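Local coordinates for protein putative tryptophan halogenase (Xanthomonas campestris pv. campestris, PDB 6Y1W) that is a flavin-dependent halogenase, probably using reduced FAD, oxygen and halide to halogenate an aromatic substrate, and is captured here without its cofactor, at residues T26-M30 / I351-Q355; E60-L66 / E347-H352; T84-V90 / N160-D166; G272-R276 / L343-E347. All coordinates share one frame; numbering follows the deposited sequence. Where two conformers were deposited one is given.

Contact 1 (T26-M30 / I351-Q355); sequences TAGWM and IHLIQ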
loop_
_atom_site.group_PDB
_atom_site.type_symbol
_atom_site.label_atom_id
_atom_site.label_comp_id
_atom_site.label_asym_id
_atom_site.label_seq_id
_atom_site.Cartn_x
_atom_site.Cartn_y
_atom_site.Cartn_z
ATOM N N THR A 26 11.092 26.867 -3.635
ATOM C CA THR A 26 10.903 25.491 -4.056
ATOM C C THR A 26 9.421 25.116 -4.101
ATOM O O THR A 26 8.937 24.459 -5.029
ATOM C CB THR A 26 11.655 24.613 -3.066
ATOM O OG1 THR A 26 12.996 25.130 -2.912
ATOM C CG2 THR A 26 11.676 23.214 -3.529
ATOM N N ALA A 27 8.699 25.457 -3.033
ATOM C CA ALA A 27 7.306 25.004 -2.969
ATOM C C ALA A 27 6.481 25.609 -4.090
ATOM O O ALA A 27 5.725 24.907 -4.774
ATOM C CB ALA A 27 6.688 25.350 -1.612
ATOM N N GLY A 28 6.603 26.918 -4.271
ATOM C CA GLY A 28 5.764 27.601 -5.246
ATOM C C GLY A 28 6.099 27.176 -6.663
ATOM O O GLY A 28 5.184 26.930 -7.480
ATOM N N TRP A 29 7.402 27.081 -6.975
ATOM C CA TRP A 29 7.745 26.782 -8.366
ATOM C C TRP A 29 7.654 25.297 -8.663
ATOM O O TRP A 29 7.429 24.926 -9.819
ATOM C CB TRP A 29 9.127 27.369 -8.729
ATOM C CG TRP A 29 9.061 28.886 -8.851
ATOM C CD1 TRP A 29 9.633 29.804 -8.016
ATOM C CD2 TRP A 29 8.337 29.639 -9.837
ATOM N NE1 TRP A 29 9.330 31.076 -8.440
ATOM C CE2 TRP A 29 8.523 31.000 -9.546
ATOM C CE3 TRP A 29 7.552 29.283 -10.933
ATOM C CZ2 TRP A 29 7.944 32.020 -10.315
ATOM C CZ3 TRP A 29 6.980 30.279 -11.690
ATOM C CH2 TRP A 29 7.175 31.641 -11.376
ATOM N N MET A 30 7.820 24.407 -7.679
ATOM C CA MET A 30 7.475 23.012 -7.944
ATOM C C MET A 30 5.986 22.886 -8.247
ATOM O O MET A 30 5.589 22.115 -9.127
ATOM C CB MET A 30 7.849 22.104 -6.762
ATOM C CG MET A 30 9.297 21.768 -6.618
ATOM S SD MET A 30 9.714 20.779 -5.146
ATOM C CE MET A 30 8.960 19.209 -5.588
ATOM N N ILE A 351 11.642 18.370 0.334
ATOM C CA ILE A 351 11.171 18.456 -1.047
ATOM C C ILE A 351 10.176 17.352 -1.376
ATOM O O ILE A 351 9.211 17.581 -2.122
ATOM C CB ILE A 351 12.392 18.496 -1.985
ATOM C CG1 ILE A 351 12.926 19.931 -1.987
ATOM C CG2 ILE A 351 12.019 18.060 -3.433
ATOM C CD1 ILE A 351 14.260 20.083 -2.722
ATOM N N HIS A 352 10.348 16.169 -0.791
ATOM C CA HIS A 352 9.406 15.071 -0.985
ATOM C C HIS A 352 8.011 15.455 -0.518
ATOM O O HIS A 352 7.010 15.133 -1.175
ATOM C CB HIS A 352 9.919 13.855 -0.224
ATOM C CG HIS A 352 8.897 12.774 -0.094
ATOM N ND1 HIS A 352 8.688 11.829 -1.076
ATOM C CD2 HIS A 352 8.037 12.480 0.909
ATOM C CE1 HIS A 352 7.738 10.991 -0.682
ATOM N NE2 HIS A 352 7.335 11.362 0.525
ATOM N N LEU A 353 7.919 16.124 0.636
ATOM C CA LEU A 353 6.603 16.472 1.140
ATOM C C LEU A 353 5.937 17.529 0.280
ATOM O O LEU A 353 4.717 17.507 0.148
ATOM C CB LEU A 353 6.690 16.940 2.591
ATOM C CG LEU A 353 6.878 15.742 3.531
ATOM C CD1 LEU A 353 7.391 16.239 4.885
ATOM C CD2 LEU A 353 5.619 14.887 3.691
ATOM N N ILE A 354 6.713 18.440 -0.318
ATOM C CA ILE A 354 6.151 19.350 -1.322
ATOM C C ILE A 354 5.613 18.554 -2.502
ATOM O O ILE A 354 4.476 18.756 -2.958
ATOM C CB ILE A 354 7.214 20.367 -1.778
ATOM C CG1 ILE A 354 7.576 21.303 -0.614
ATOM C CG2 ILE A 354 6.628 21.213 -2.930
ATOM C CD1 ILE A 354 8.854 22.151 -0.891
ATOM N N GLN A 355 6.443 17.651 -3.042
ATOM C CA GLN A 355 6.043 16.860 -4.198
ATOM C C GLN A 355 4.784 16.063 -3.905
ATOM O O GLN A 355 3.871 16.007 -4.741
ATOM C CB GLN A 355 7.168 15.910 -4.593
ATOM C CG GLN A 355 6.703 14.798 -5.524
ATOM C CD GLN A 355 7.856 13.914 -5.967
ATOM O OE1 GLN A 355 9.045 14.319 -5.890
ATOM N NE2 GLN A 355 7.529 12.725 -6.486
#
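The first helix of the Rossmann-type FAD-binding fold, helix 25-39 with its GxGxxG-like start, lies here against helix 350-363. T26 touches I351 and I354, A27 touches I354, and M30 reaches I351, I354 and Q355. The two short helical segments run roughly the same way, their axes 10.0 Å apart at closest approach and crossing at -36°. The backbones come nearest at A27 and I354, with CA atoms 6.0 Å apart, a closeness that the small alanine permits.

I354 carries much of the interface and uses both branches: its CD1 rests on A27 CB at 3.9 Å, while its CG2 lies 3.8 Å from M30 SD. M30 lies across I351 and I354 at about a right angle. Its chain is extended as far as SD and then bends at chi3 (70°), which carries CE over to I351 O at 3.8 Å and to Q355 CB at 3.9 Å. At the N-terminal end T26, in the conformer given, turns its methyl to the partner helix: chi1 of -50° sets OG1 beside the backbone N and CG2 anti to it, 3.8 Å from I351 CG1. F69 of helix 65-73 and L174 of helix 167-180 also pack on M30.

No hydrogen bond crosses between these segments, so they are joined by aliphatic and thioether packing alone. T26, A27 and I351 are predicted FAD-binding residues, and the backbone N atoms of T26 and A27 hydrogen-bond a tartaric acid molecule, probably from the crystallisation liquor, consistent with a helix start suited to an anionic group of the cofactor.

Contact 2 (E60-L66 / E347-H352); sequences EATIPSL and ESTNIH. With BUD ((2S,3S)-butane-2,3-diol), chain H.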
loop_
_atom_site.group_PDB
_atom_site.type_symbol
_atom_site.label_atom_id
_atom_site.label_comp_id
_atom_site.label_asym_id
_atom_site.label_seq_id
_atom_site.Cartn_x
_atom_site.Cartn_y
_atom_site.Cartn_z
ATOM N N GLU A 60 20.656 21.221 -0.435
ATOM C CA GLU A 60 19.614 20.380 0.127
ATOM C C GLU A 60 19.727 18.966 -0.413
ATOM O O GLU A 60 19.998 18.780 -1.603
ATOM C CB GLU A 60 18.241 21.004 -0.222
ATOM C CG GLU A 60 17.079 20.309 0.378
ATOM C CD GLU A 60 15.812 21.186 0.445
ATOM O OE1 GLU A 60 15.824 22.407 0.149
ATOM O OE2 GLU A 60 14.783 20.622 0.850
ATOM N N ALA A 61 19.496 17.960 0.439
ATOM C CA ALA A 61 19.426 16.575 -0.019
ATOM C C ALA A 61 17.967 16.153 -0.299
ATOM O O ALA A 61 17.011 16.766 0.178
ATOM C CB ALA A 61 20.063 15.647 1.026
ATOM N N THR A 62 17.819 15.132 -1.139
ATOM C CA THR A 62 16.511 14.703 -1.637
ATOM C C THR A 62 16.430 13.178 -1.538
ATOM O O THR A 62 17.365 12.495 -1.068
ATOM C CB THR A 62 16.267 15.138 -3.107
ATOM O OG1 THR A 62 17.325 14.649 -3.938
ATOM C CG2 THR A 62 16.231 16.667 -3.267
ATOM N N ILE A 63 15.287 12.638 -1.928
ATOM C CA ILE A 63 15.081 11.187 -1.923
ATOM C C ILE A 63 14.521 10.728 -3.267
ATOM O O ILE A 63 14.179 11.575 -4.119
ATOM C CB ILE A 63 14.206 10.768 -0.722
ATOM C CG1 ILE A 63 12.916 11.556 -0.657
ATOM C CG2 ILE A 63 14.992 10.978 0.609
ATOM C CD1 ILE A 63 12.013 11.044 0.510
ATOM N N PRO A 64 14.443 9.419 -3.519
ATOM C CA PRO A 64 14.235 8.965 -4.909
ATOM C C PRO A 64 12.907 9.358 -5.517
ATOM O O PRO A 64 12.772 9.283 -6.745
ATOM C CB PRO A 64 14.369 7.442 -4.802
ATOM C CG PRO A 64 15.397 7.264 -3.669
ATOM C CD PRO A 64 14.991 8.320 -2.679
ATOM N N SER A 65 11.907 9.722 -4.717
ATOM C CA SER A 65 10.664 10.193 -5.325
ATOM C C SER A 65 10.890 11.372 -6.271
ATOM O O SER A 65 10.081 11.578 -7.186
ATOM C CB SER A 65 9.665 10.545 -4.221
ATOM O OG SER A 65 10.203 11.566 -3.381
ATOM N N LEU A 66 11.946 12.175 -6.072
ATOM C CA LEU A 66 12.133 13.304 -6.977
ATOM C C LEU A 66 12.506 12.820 -8.372
ATOM O O LEU A 66 12.241 13.516 -9.355
ATOM C CB LEU A 66 13.203 14.276 -6.479
ATOM C CG LEU A 66 13.199 15.652 -7.162
ATOM C CD1 LEU A 66 11.939 16.456 -6.825
ATOM C CD2 LEU A 66 14.410 16.482 -6.749
ATOM N N GLU A 347 16.053 12.981 7.485
ATOM C CA GLU A 347 15.870 11.980 6.441
ATOM C C GLU A 347 15.523 12.628 5.100
ATOM O O GLU A 347 14.926 11.985 4.238
ATOM C CB GLU A 347 14.784 10.956 6.826
ATOM C CG GLU A 347 15.261 9.924 7.870
ATOM C CD GLU A 347 16.200 8.864 7.298
ATOM O OE1 GLU A 347 16.326 8.753 6.049
ATOM O OE2 GLU A 347 16.854 8.117 8.124
ATOM N N SER A 348 15.898 13.898 4.902
ATOM C CA SER A 348 15.805 14.560 3.594
ATOM C C SER A 348 14.398 14.470 3.007
ATOM O O SER A 348 14.219 14.107 1.846
ATOM C CB SER A 348 16.829 14.010 2.574
ATOM O OG SER A 348 18.137 13.754 3.147
ATOM N N THR A 349 13.396 14.848 3.797
ATOM C CA THR A 349 11.998 14.716 3.383
ATOM C C THR A 349 11.345 16.038 2.952
ATOM O O THR A 349 10.194 15.997 2.511
ATOM C CB THR A 349 11.149 14.084 4.496
ATOM O OG1 THR A 349 11.405 14.724 5.766
ATOM C CG2 THR A 349 11.414 12.585 4.616
ATOM N N ASN A 350 12.021 17.193 3.016
ATOM C CA ASN A 350 11.333 18.476 2.758
ATOM C C ASN A 350 10.773 18.553 1.335
ATOM O O ASN A 350 9.573 18.802 1.117
ATOM C CB ASN A 350 12.311 19.643 2.994
ATOM C CG ASN A 350 11.746 20.985 2.519
ATOM O OD1 ASN A 350 10.705 21.392 3.020
ATOM N ND2 ASN A 350 12.416 21.677 1.561
ATOM N N ILE A 351 11.642 18.370 0.334
ATOM C CA ILE A 351 11.171 18.456 -1.047
ATOM C C ILE A 351 10.176 17.352 -1.376
ATOM O O ILE A 351 9.211 17.581 -2.122
ATOM C CB ILE A 351 12.392 18.496 -1.985
ATOM C CG1 ILE A 351 12.926 19.931 -1.987
ATOM C CG2 ILE A 351 12.019 18.060 -3.433
ATOM C CD1 ILE A 351 14.260 20.083 -2.722
ATOM N N HIS A 352 10.348 16.169 -0.791
ATOM C CA HIS A 352 9.406 15.071 -0.985
ATOM C C HIS A 352 8.011 15.455 -0.518
ATOM O O HIS A 352 7.010 15.133 -1.175
ATOM C CB HIS A 352 9.919 13.855 -0.224
ATOM C CG HIS A 352 8.897 12.774 -0.094
ATOM N ND1 HIS A 352 8.688 11.829 -1.076
ATOM C CD2 HIS A 352 8.037 12.480 0.909
ATOM C CE1 HIS A 352 7.738 10.991 -0.682
ATOM N NE2 HIS A 352 7.335 11.362 0.525
HETATM C C1 BUD H . 13.572 7.357 0.911
HETATM O O1 BUD H . 14.451 6.407 2.902
HETATM C C2 BUD H . 13.323 6.376 2.058
HETATM O O2 BUD H . 12.797 4.015 2.504
HETATM C C3 BUD H . 13.123 4.963 1.499
HETATM C C4 BUD H . 11.993 5.000 0.462
HETATM O O HOH W 1 14.633 17.889 0.687
#
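N350 and E60 are joined by a nearly straight hydrogen bond, ND2 to OE2 at 2.7 Å (169° at the hydrogen). It uses the syn lone pair of OE2 and lies in the amide plane, with carboxylate and amide almost coplanar. The same OE2 accepts from a water, which also donates to A61 O and accepts from I351 N, tying strand 59-61 to the first turn of helix 350-363. At the other end, S65 OG and H352 ND1 share a hydrogen bond of 2.8 Å at the ring edge. S65 holds OG between its backbone N and carbonyl carbon (chi1 60°), facing the imidazole.

Between these two polar ends, I63 sends CD1 to H352 CB at 3.6 Å and CG2 to S348 O at 3.5 Å. A61 CB meets S348 OG at 3.4 Å; that hydroxyl is hydrogen-bonded to K89, the predicted catalytic lysine, whose NZ also binds T62 O. Farther out, L66 CD1 packs on I351 CG2 at 3.8 Å, and a butanediol lies beside I63 and P64.

OE2 is gripped by both amide and water, which probably restricts rotation of the E60 carboxylate, and K89 finds an oxygen acceptor on each segment, S348 OG and T62 O.

Contact 3 (T84-V90 / N160-D166); sequences TQATFKV and NYAYHLD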
loop_
_atom_site.group_PDB
_atom_site.type_symbol
_atom_site.label_atom_id
_atom_site.label_comp_id
_atom_site.label_asym_id
_atom_site.label_seq_id
_atom_site.Cartn_x
_atom_site.Cartn_y
_atom_site.Cartn_z
ATOM N N THR A 84 21.673 22.780 -11.374
ATOM C CA THR A 84 21.474 22.970 -9.946
ATOM C C THR A 84 22.711 22.576 -9.158
ATOM O O THR A 84 22.622 22.389 -7.948
ATOM C CB THR A 84 20.249 22.189 -9.450
ATOM O OG1 THR A 84 20.429 20.811 -9.711
ATOM C CG2 THR A 84 18.952 22.695 -10.164
ATOM N N GLN A 85 23.875 22.486 -9.822
ATOM C CA GLN A 85 25.139 22.097 -9.172
ATOM C C GLN A 85 25.029 20.732 -8.486
ATOM O O GLN A 85 25.731 20.464 -7.486
ATOM C CB GLN A 85 25.628 23.165 -8.180
ATOM C CG GLN A 85 25.885 24.536 -8.849
ATOM C CD GLN A 85 27.231 24.549 -9.554
ATOM O OE1 GLN A 85 28.206 23.936 -9.091
ATOM N NE2 GLN A 85 27.280 25.229 -10.711
ATOM N N ALA A 86 24.191 19.835 -9.036
ATOM C CA ALA A 86 23.767 18.669 -8.259
ATOM C C ALA A 86 24.761 17.516 -8.306
ATOM O O ALA A 86 25.509 17.346 -9.269
ATOM C CB ALA A 86 22.405 18.156 -8.742
ATOM N N THR A 87 24.747 16.695 -7.247
ATOM C CA THR A 87 25.498 15.444 -7.225
ATOM C C THR A 87 24.545 14.302 -6.898
ATOM O O THR A 87 23.379 14.519 -6.557
ATOM C CB THR A 87 26.657 15.472 -6.190
ATOM O OG1 THR A 87 26.110 15.578 -4.868
ATOM C CG2 THR A 87 27.621 16.699 -6.435
ATOM N N PHE A 88 25.046 13.080 -6.973
ATOM C CA PHE A 88 24.207 11.934 -6.653
ATOM C C PHE A 88 24.278 11.576 -5.173
ATOM O O PHE A 88 25.296 11.788 -4.497
ATOM C CB PHE A 88 24.604 10.718 -7.507
ATOM C CG PHE A 88 24.294 10.898 -8.961
ATOM C CD1 PHE A 88 22.980 10.702 -9.437
ATOM C CD2 PHE A 88 25.270 11.297 -9.858
ATOM C CE1 PHE A 88 22.660 10.904 -10.776
ATOM C CE2 PHE A 88 24.940 11.503 -11.214
ATOM C CZ PHE A 88 23.646 11.305 -11.661
ATOM N N LYS A 89 23.172 10.995 -4.683
ATOM C CA LYS A 89 23.057 10.574 -3.293
ATOM C C LYS A 89 22.552 9.152 -3.257
ATOM O O LYS A 89 21.538 8.858 -3.890
ATOM C CB LYS A 89 22.058 11.485 -2.547
ATOM C CG LYS A 89 21.783 11.021 -1.111
ATOM C CD LYS A 89 20.680 11.864 -0.495
ATOM C CE LYS A 89 20.261 11.253 0.874
ATOM N NZ LYS A 89 18.891 11.807 1.285
ATOM N N VAL A 90 23.240 8.273 -2.508
ATOM C CA VAL A 90 22.767 6.898 -2.328
ATOM C C VAL A 90 22.420 6.576 -0.882
ATOM O O VAL A 90 21.994 5.447 -0.603
ATOM C CB VAL A 90 23.771 5.866 -2.874
ATOM C CG1 VAL A 90 23.945 6.038 -4.377
ATOM C CG2 VAL A 90 25.128 6.005 -2.150
ATOM N N ASN A 160 19.523 2.536 -6.838
ATOM C CA ASN A 160 18.532 3.444 -6.281
ATOM C C ASN A 160 19.223 4.680 -5.721
ATOM O O ASN A 160 20.202 4.541 -4.975
ATOM C CB ASN A 160 17.751 2.726 -5.183
ATOM C CG ASN A 160 16.932 1.582 -5.755
ATOM O OD1 ASN A 160 15.886 1.823 -6.339
ATOM N ND2 ASN A 160 17.447 0.356 -5.669
ATOM N N TYR A 161 18.743 5.872 -6.092
ATOM C CA TYR A 161 19.524 7.075 -5.804
ATOM C C TYR A 161 18.612 8.295 -5.812
ATOM O O TYR A 161 17.457 8.249 -6.262
ATOM C CB TYR A 161 20.658 7.290 -6.836
ATOM C CG TYR A 161 20.121 7.621 -8.220
ATOM C CD1 TYR A 161 19.820 6.600 -9.142
ATOM C CD2 TYR A 161 19.912 8.939 -8.609
ATOM C CE1 TYR A 161 19.268 6.901 -10.368
ATOM C CE2 TYR A 161 19.370 9.242 -9.869
ATOM C CZ TYR A 161 19.081 8.206 -10.738
ATOM O OH TYR A 161 18.540 8.471 -11.983
ATOM N N ALA A 162 19.164 9.409 -5.304
ATOM C CA ALA A 162 18.534 10.720 -5.429
ATOM C C ALA A 162 19.653 11.754 -5.587
ATOM O O ALA A 162 20.724 11.409 -6.112
ATOM C CB ALA A 162 17.640 11.027 -4.227
ATOM N N TYR A 163 19.449 12.997 -5.118
ATOM C CA TYR A 163 20.362 14.094 -5.447
ATOM C C TYR A 163 20.694 14.942 -4.231
ATOM O O TYR A 163 19.897 15.090 -3.303
ATOM C CB TYR A 163 19.740 15.050 -6.478
ATOM C CG TYR A 163 19.044 14.339 -7.629
ATOM C CD1 TYR A 163 19.788 13.764 -8.635
ATOM C CD2 TYR A 163 17.661 14.281 -7.671
ATOM C CE1 TYR A 163 19.156 13.112 -9.707
ATOM C CE2 TYR A 163 16.998 13.625 -8.730
ATOM C CZ TYR A 163 17.760 13.079 -9.750
ATOM O OH TYR A 163 17.056 12.456 -10.764
ATOM N N HIS A 164 21.862 15.572 -4.292
ATOM C CA HIS A 164 22.151 16.758 -3.512
ATOM C C HIS A 164 22.057 17.925 -4.478
ATOM O O HIS A 164 22.653 17.860 -5.553
ATOM C CB HIS A 164 23.575 16.672 -2.933
ATOM C CG HIS A 164 23.821 15.439 -2.102
ATOM N ND1 HIS A 164 24.655 14.415 -2.521
ATOM C CD2 HIS A 164 23.307 15.041 -0.903
ATOM C CE1 HIS A 164 24.691 13.469 -1.591
ATOM N NE2 HIS A 164 23.872 13.818 -0.608
ATOM N N LEU A 165 21.321 18.988 -4.118
ATOM C CA LEU A 165 21.118 20.044 -5.098
ATOM C C LEU A 165 21.140 21.415 -4.438
ATOM O O LEU A 165 21.006 21.556 -3.223
ATOM C CB LEU A 165 19.800 19.862 -5.890
ATOM C CG LEU A 165 18.501 19.719 -5.071
ATOM C CD1 LEU A 165 18.034 21.071 -4.536
ATOM C CD2 LEU A 165 17.376 19.074 -5.906
ATOM N N ASP A 166 21.346 22.435 -5.269
ATOM C CA ASP A 166 21.198 23.822 -4.812
ATOM C C ASP A 166 19.727 24.179 -4.954
ATOM O O ASP A 166 19.193 24.194 -6.066
ATOM C CB ASP A 166 22.078 24.763 -5.652
ATOM C CG ASP A 166 22.013 26.213 -5.144
ATOM O OD1 ASP A 166 20.907 26.791 -5.129
ATOM O OD2 ASP A 166 23.055 26.799 -4.740
#
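H164 and T87 form an antiparallel hydrogen-bonded pair, doubled by a side-chain bond: H164 ND1 donates to T87 OG1 at 3.0 Å, nearly in the ring plane. T87 keeps OG1 between its backbone N and carbonyl carbon (chi1 65°), where it meets the imidazole edge and also bonds P278 O. K89 covers one face of that ring, with CB 3.7 Å from its centroid in a CH-pi contact. From there the extended lysine chain runs across the ring at about a right angle, toward S348.

F88 and Y163 form the non-hydrogen-bonded pair. The F88 ring turns an edge toward the face of Y161 in an offset edge-to-face stack, planes 77° apart, with CD1 3.6 Å from Y161 CD2. Y161 reaches this place with CG between its backbone N and carbonyl carbon (chi1 67°). The backbones are joined further by K89 and A162, bonded both ways, and by D166 N to T84 O at 3.0 Å.

Strand 162-166 lies between strands 87-89 and 59-61 in a three-stranded antiparallel sheet. Helix 77-83 covers the F88 and Y163 side, its E77 bonded to both tyrosine hydroxyls; helix 492-499 packs on T87 and F88, and D166 caps helix 167-180.

Contact 4 (G272-R276 / L343-E347); sequences GWMWR and LEPIE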
loop_
_atom_site.group_PDB
_atom_site.type_symbol
_atom_site.label_atom_id
_atom_site.label_comp_id
_atom_site.label_asym_id
_atom_site.label_seq_id
_atom_site.Cartn_x
_atom_site.Cartn_y
_atom_site.Cartn_z
ATOM N N GLY A 272 21.997 17.906 19.434
ATOM C CA GLY A 272 21.563 18.132 18.064
ATOM C C GLY A 272 22.446 17.335 17.129
ATOM O O GLY A 272 23.100 16.382 17.544
ATOM N N TRP A 273 22.455 17.752 15.861
ATOM C CA TRP A 273 23.207 17.011 14.870
ATOM C C TRP A 273 23.570 17.940 13.724
ATOM O O TRP A 273 22.979 19.007 13.561
ATOM C CB TRP A 273 22.411 15.795 14.374
ATOM C CG TRP A 273 21.167 16.142 13.595
ATOM C CD1 TRP A 273 19.950 16.418 14.112
ATOM C CD2 TRP A 273 21.034 16.219 12.171
ATOM N NE1 TRP A 273 19.048 16.724 13.100
ATOM C CE2 TRP A 273 19.698 16.585 11.898
ATOM C CE3 TRP A 273 21.916 16.026 11.099
ATOM C CZ2 TRP A 273 19.221 16.760 10.591
ATOM C CZ3 TRP A 273 21.448 16.193 9.813
ATOM C CH2 TRP A 273 20.115 16.554 9.562
ATOM N N MET A 274 24.550 17.508 12.908
ATOM C CA MET A 274 25.063 18.361 11.836
ATOM C C MET A 274 24.889 17.666 10.499
ATOM O O MET A 274 25.161 16.474 10.380
ATOM C CB MET A 274 26.553 18.652 12.050
ATOM C CG MET A 274 26.824 19.678 13.168
ATOM S SD MET A 274 28.582 19.520 13.635
ATOM C CE MET A 274 28.655 18.076 14.710
ATOM N N TRP A 275 24.475 18.419 9.470
ATOM C CA TRP A 275 24.497 17.869 8.123
ATOM C C TRP A 275 25.727 18.325 7.347
ATOM O O TRP A 275 26.272 19.418 7.571
ATOM C CB TRP A 275 23.252 18.267 7.308
ATOM C CG TRP A 275 23.142 19.701 6.802
ATOM C CD1 TRP A 275 23.730 20.244 5.660
ATOM C CD2 TRP A 275 22.316 20.731 7.351
ATOM N NE1 TRP A 275 23.324 21.562 5.504
ATOM C CE2 TRP A 275 22.480 21.887 6.543
ATOM C CE3 TRP A 275 21.476 20.804 8.474
ATOM C CZ2 TRP A 275 21.796 23.074 6.790
ATOM C CZ3 TRP A 275 20.818 21.993 8.730
ATOM C CH2 TRP A 275 20.998 23.125 7.908
ATOM N N ARG A 276 26.127 17.490 6.392
ATOM C CA ARG A 276 27.165 17.837 5.415
ATOM C C ARG A 276 26.715 17.278 4.082
ATOM O O ARG A 276 26.431 16.081 3.985
ATOM C CB ARG A 276 28.521 17.254 5.845
ATOM C CG ARG A 276 29.662 17.862 5.028
ATOM C CD ARG A 276 31.047 17.575 5.636
ATOM N NE ARG A 276 32.096 18.237 4.830
ATOM C CZ ARG A 276 32.675 17.696 3.761
ATOM N NH1 ARG A 276 32.335 16.481 3.363
ATOM N NH2 ARG A 276 33.627 18.368 3.084
ATOM N N LEU A 343 9.212 18.946 9.357
ATOM C CA LEU A 343 10.081 18.028 10.083
ATOM C C LEU A 343 11.519 18.356 9.729
ATOM O O LEU A 343 11.817 18.710 8.588
ATOM C CB LEU A 343 9.790 16.576 9.730
ATOM C CG LEU A 343 8.460 16.072 10.294
ATOM C CD1 LEU A 343 8.083 14.747 9.687
ATOM C CD2 LEU A 343 8.656 15.882 11.827
ATOM N N GLU A 344 12.423 18.214 10.706
ATOM C CA GLU A 344 13.834 18.489 10.448
ATOM C C GLU A 344 14.408 17.592 9.338
ATOM O O GLU A 344 13.879 16.508 9.055
ATOM C CB GLU A 344 14.619 18.278 11.742
ATOM C CG GLU A 344 14.748 16.811 12.116
ATOM C CD GLU A 344 15.122 16.649 13.577
ATOM O OE1 GLU A 344 16.343 16.712 13.903
ATOM O OE2 GLU A 344 14.191 16.528 14.399
ATOM N N PRO A 345 15.513 18.037 8.669
ATOM C CA PRO A 345 15.971 17.328 7.451
ATOM C C PRO A 345 16.802 16.089 7.702
ATOM O O PRO A 345 17.677 15.743 6.888
ATOM C CB PRO A 345 16.800 18.399 6.719
ATOM C CG PRO A 345 17.373 19.223 7.834
ATOM C CD PRO A 345 16.213 19.320 8.850
ATOM N N ILE A 346 16.509 15.386 8.800
ATOM C CA ILE A 346 17.316 14.235 9.186
ATOM C C ILE A 346 17.188 13.089 8.191
ATOM O O ILE A 346 18.122 12.296 8.042
ATOM C CB ILE A 346 16.923 13.805 10.606
ATOM C CG1 ILE A 346 17.833 12.705 11.127
ATOM C CG2 ILE A 346 15.475 13.256 10.639
ATOM C CD1 ILE A 346 17.530 12.367 12.604
ATOM N N GLU A 347 16.053 12.981 7.485
ATOM C CA GLU A 347 15.870 11.980 6.441
ATOM C C GLU A 347 15.523 12.628 5.100
ATOM O O GLU A 347 14.926 11.985 4.238
ATOM C CB GLU A 347 14.784 10.956 6.826
ATOM C CG GLU A 347 15.261 9.924 7.870
ATOM C CD GLU A 347 16.200 8.864 7.298
ATOM O OE1 GLU A 347 16.326 8.753 6.049
ATOM O OE2 GLU A 347 16.854 8.117 8.124
#
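W273 and W275, two residues apart on an extended strand, 272-278 of the large mixed sheet of the halogenase fold, both point their side chains to the same side, toward the irregular loop 343-347 that leads into helix 350-363. No backbone hydrogen bond joins the two segments, and the nearest CA atoms, those of W275 and I346, are 8.1 Å apart, so side chains bridge the gap.

W273 does most of this. Its chi1 of 66° puts the indole between backbone N and carbonyl carbon, with the six-membered ring against the P345-I346 backbone. CZ2 lies 3.5 Å from I346 CA and 3.7 Å from I346 CB, CH2 is 3.7 Å from P345 O, and I346 CG1 lies over one face toward the rim. P345 CG touches both tryptophans, 4.1 Å from W273 CZ2 and 4.4 Å from W275 CE3. W97 of strand 91-99 meets the W273 ring as well, and Y396 of helix 371-397 packs beside it.

On the edge of the indole, E344 brings its carboxylate in nearly coplanar, 19° from the ring plane. W273 NE1 donates to the anti lone pair of E344 OE1 at 2.8 Å (152° at the hydrogen), an oxygen also hydrogen-bonded to Y396 OH.

Along the chain, contact 1 closes the longest loop; contacts 3 and 4 follow one another within the span bridged by contact 2. Contacts 1 and 2, with centres about 10 Å apart, share I351 and H352 on helix 350-363, and Q355 NE2 bonds S65 O between them. Contacts 2 and 3 are equally close and meet through the three-stranded sheet: T62 OG1 bonds Y163 O. Contact 4, its centre about 12 Å from that of contact 2, shares E347 with it and reaches the large mixed sheet. The run 343-355 thus connects the predicted FAD side at contact 1 with the predicted tryptophan-site residue E347, past the predicted catalytic K89 of contact 3.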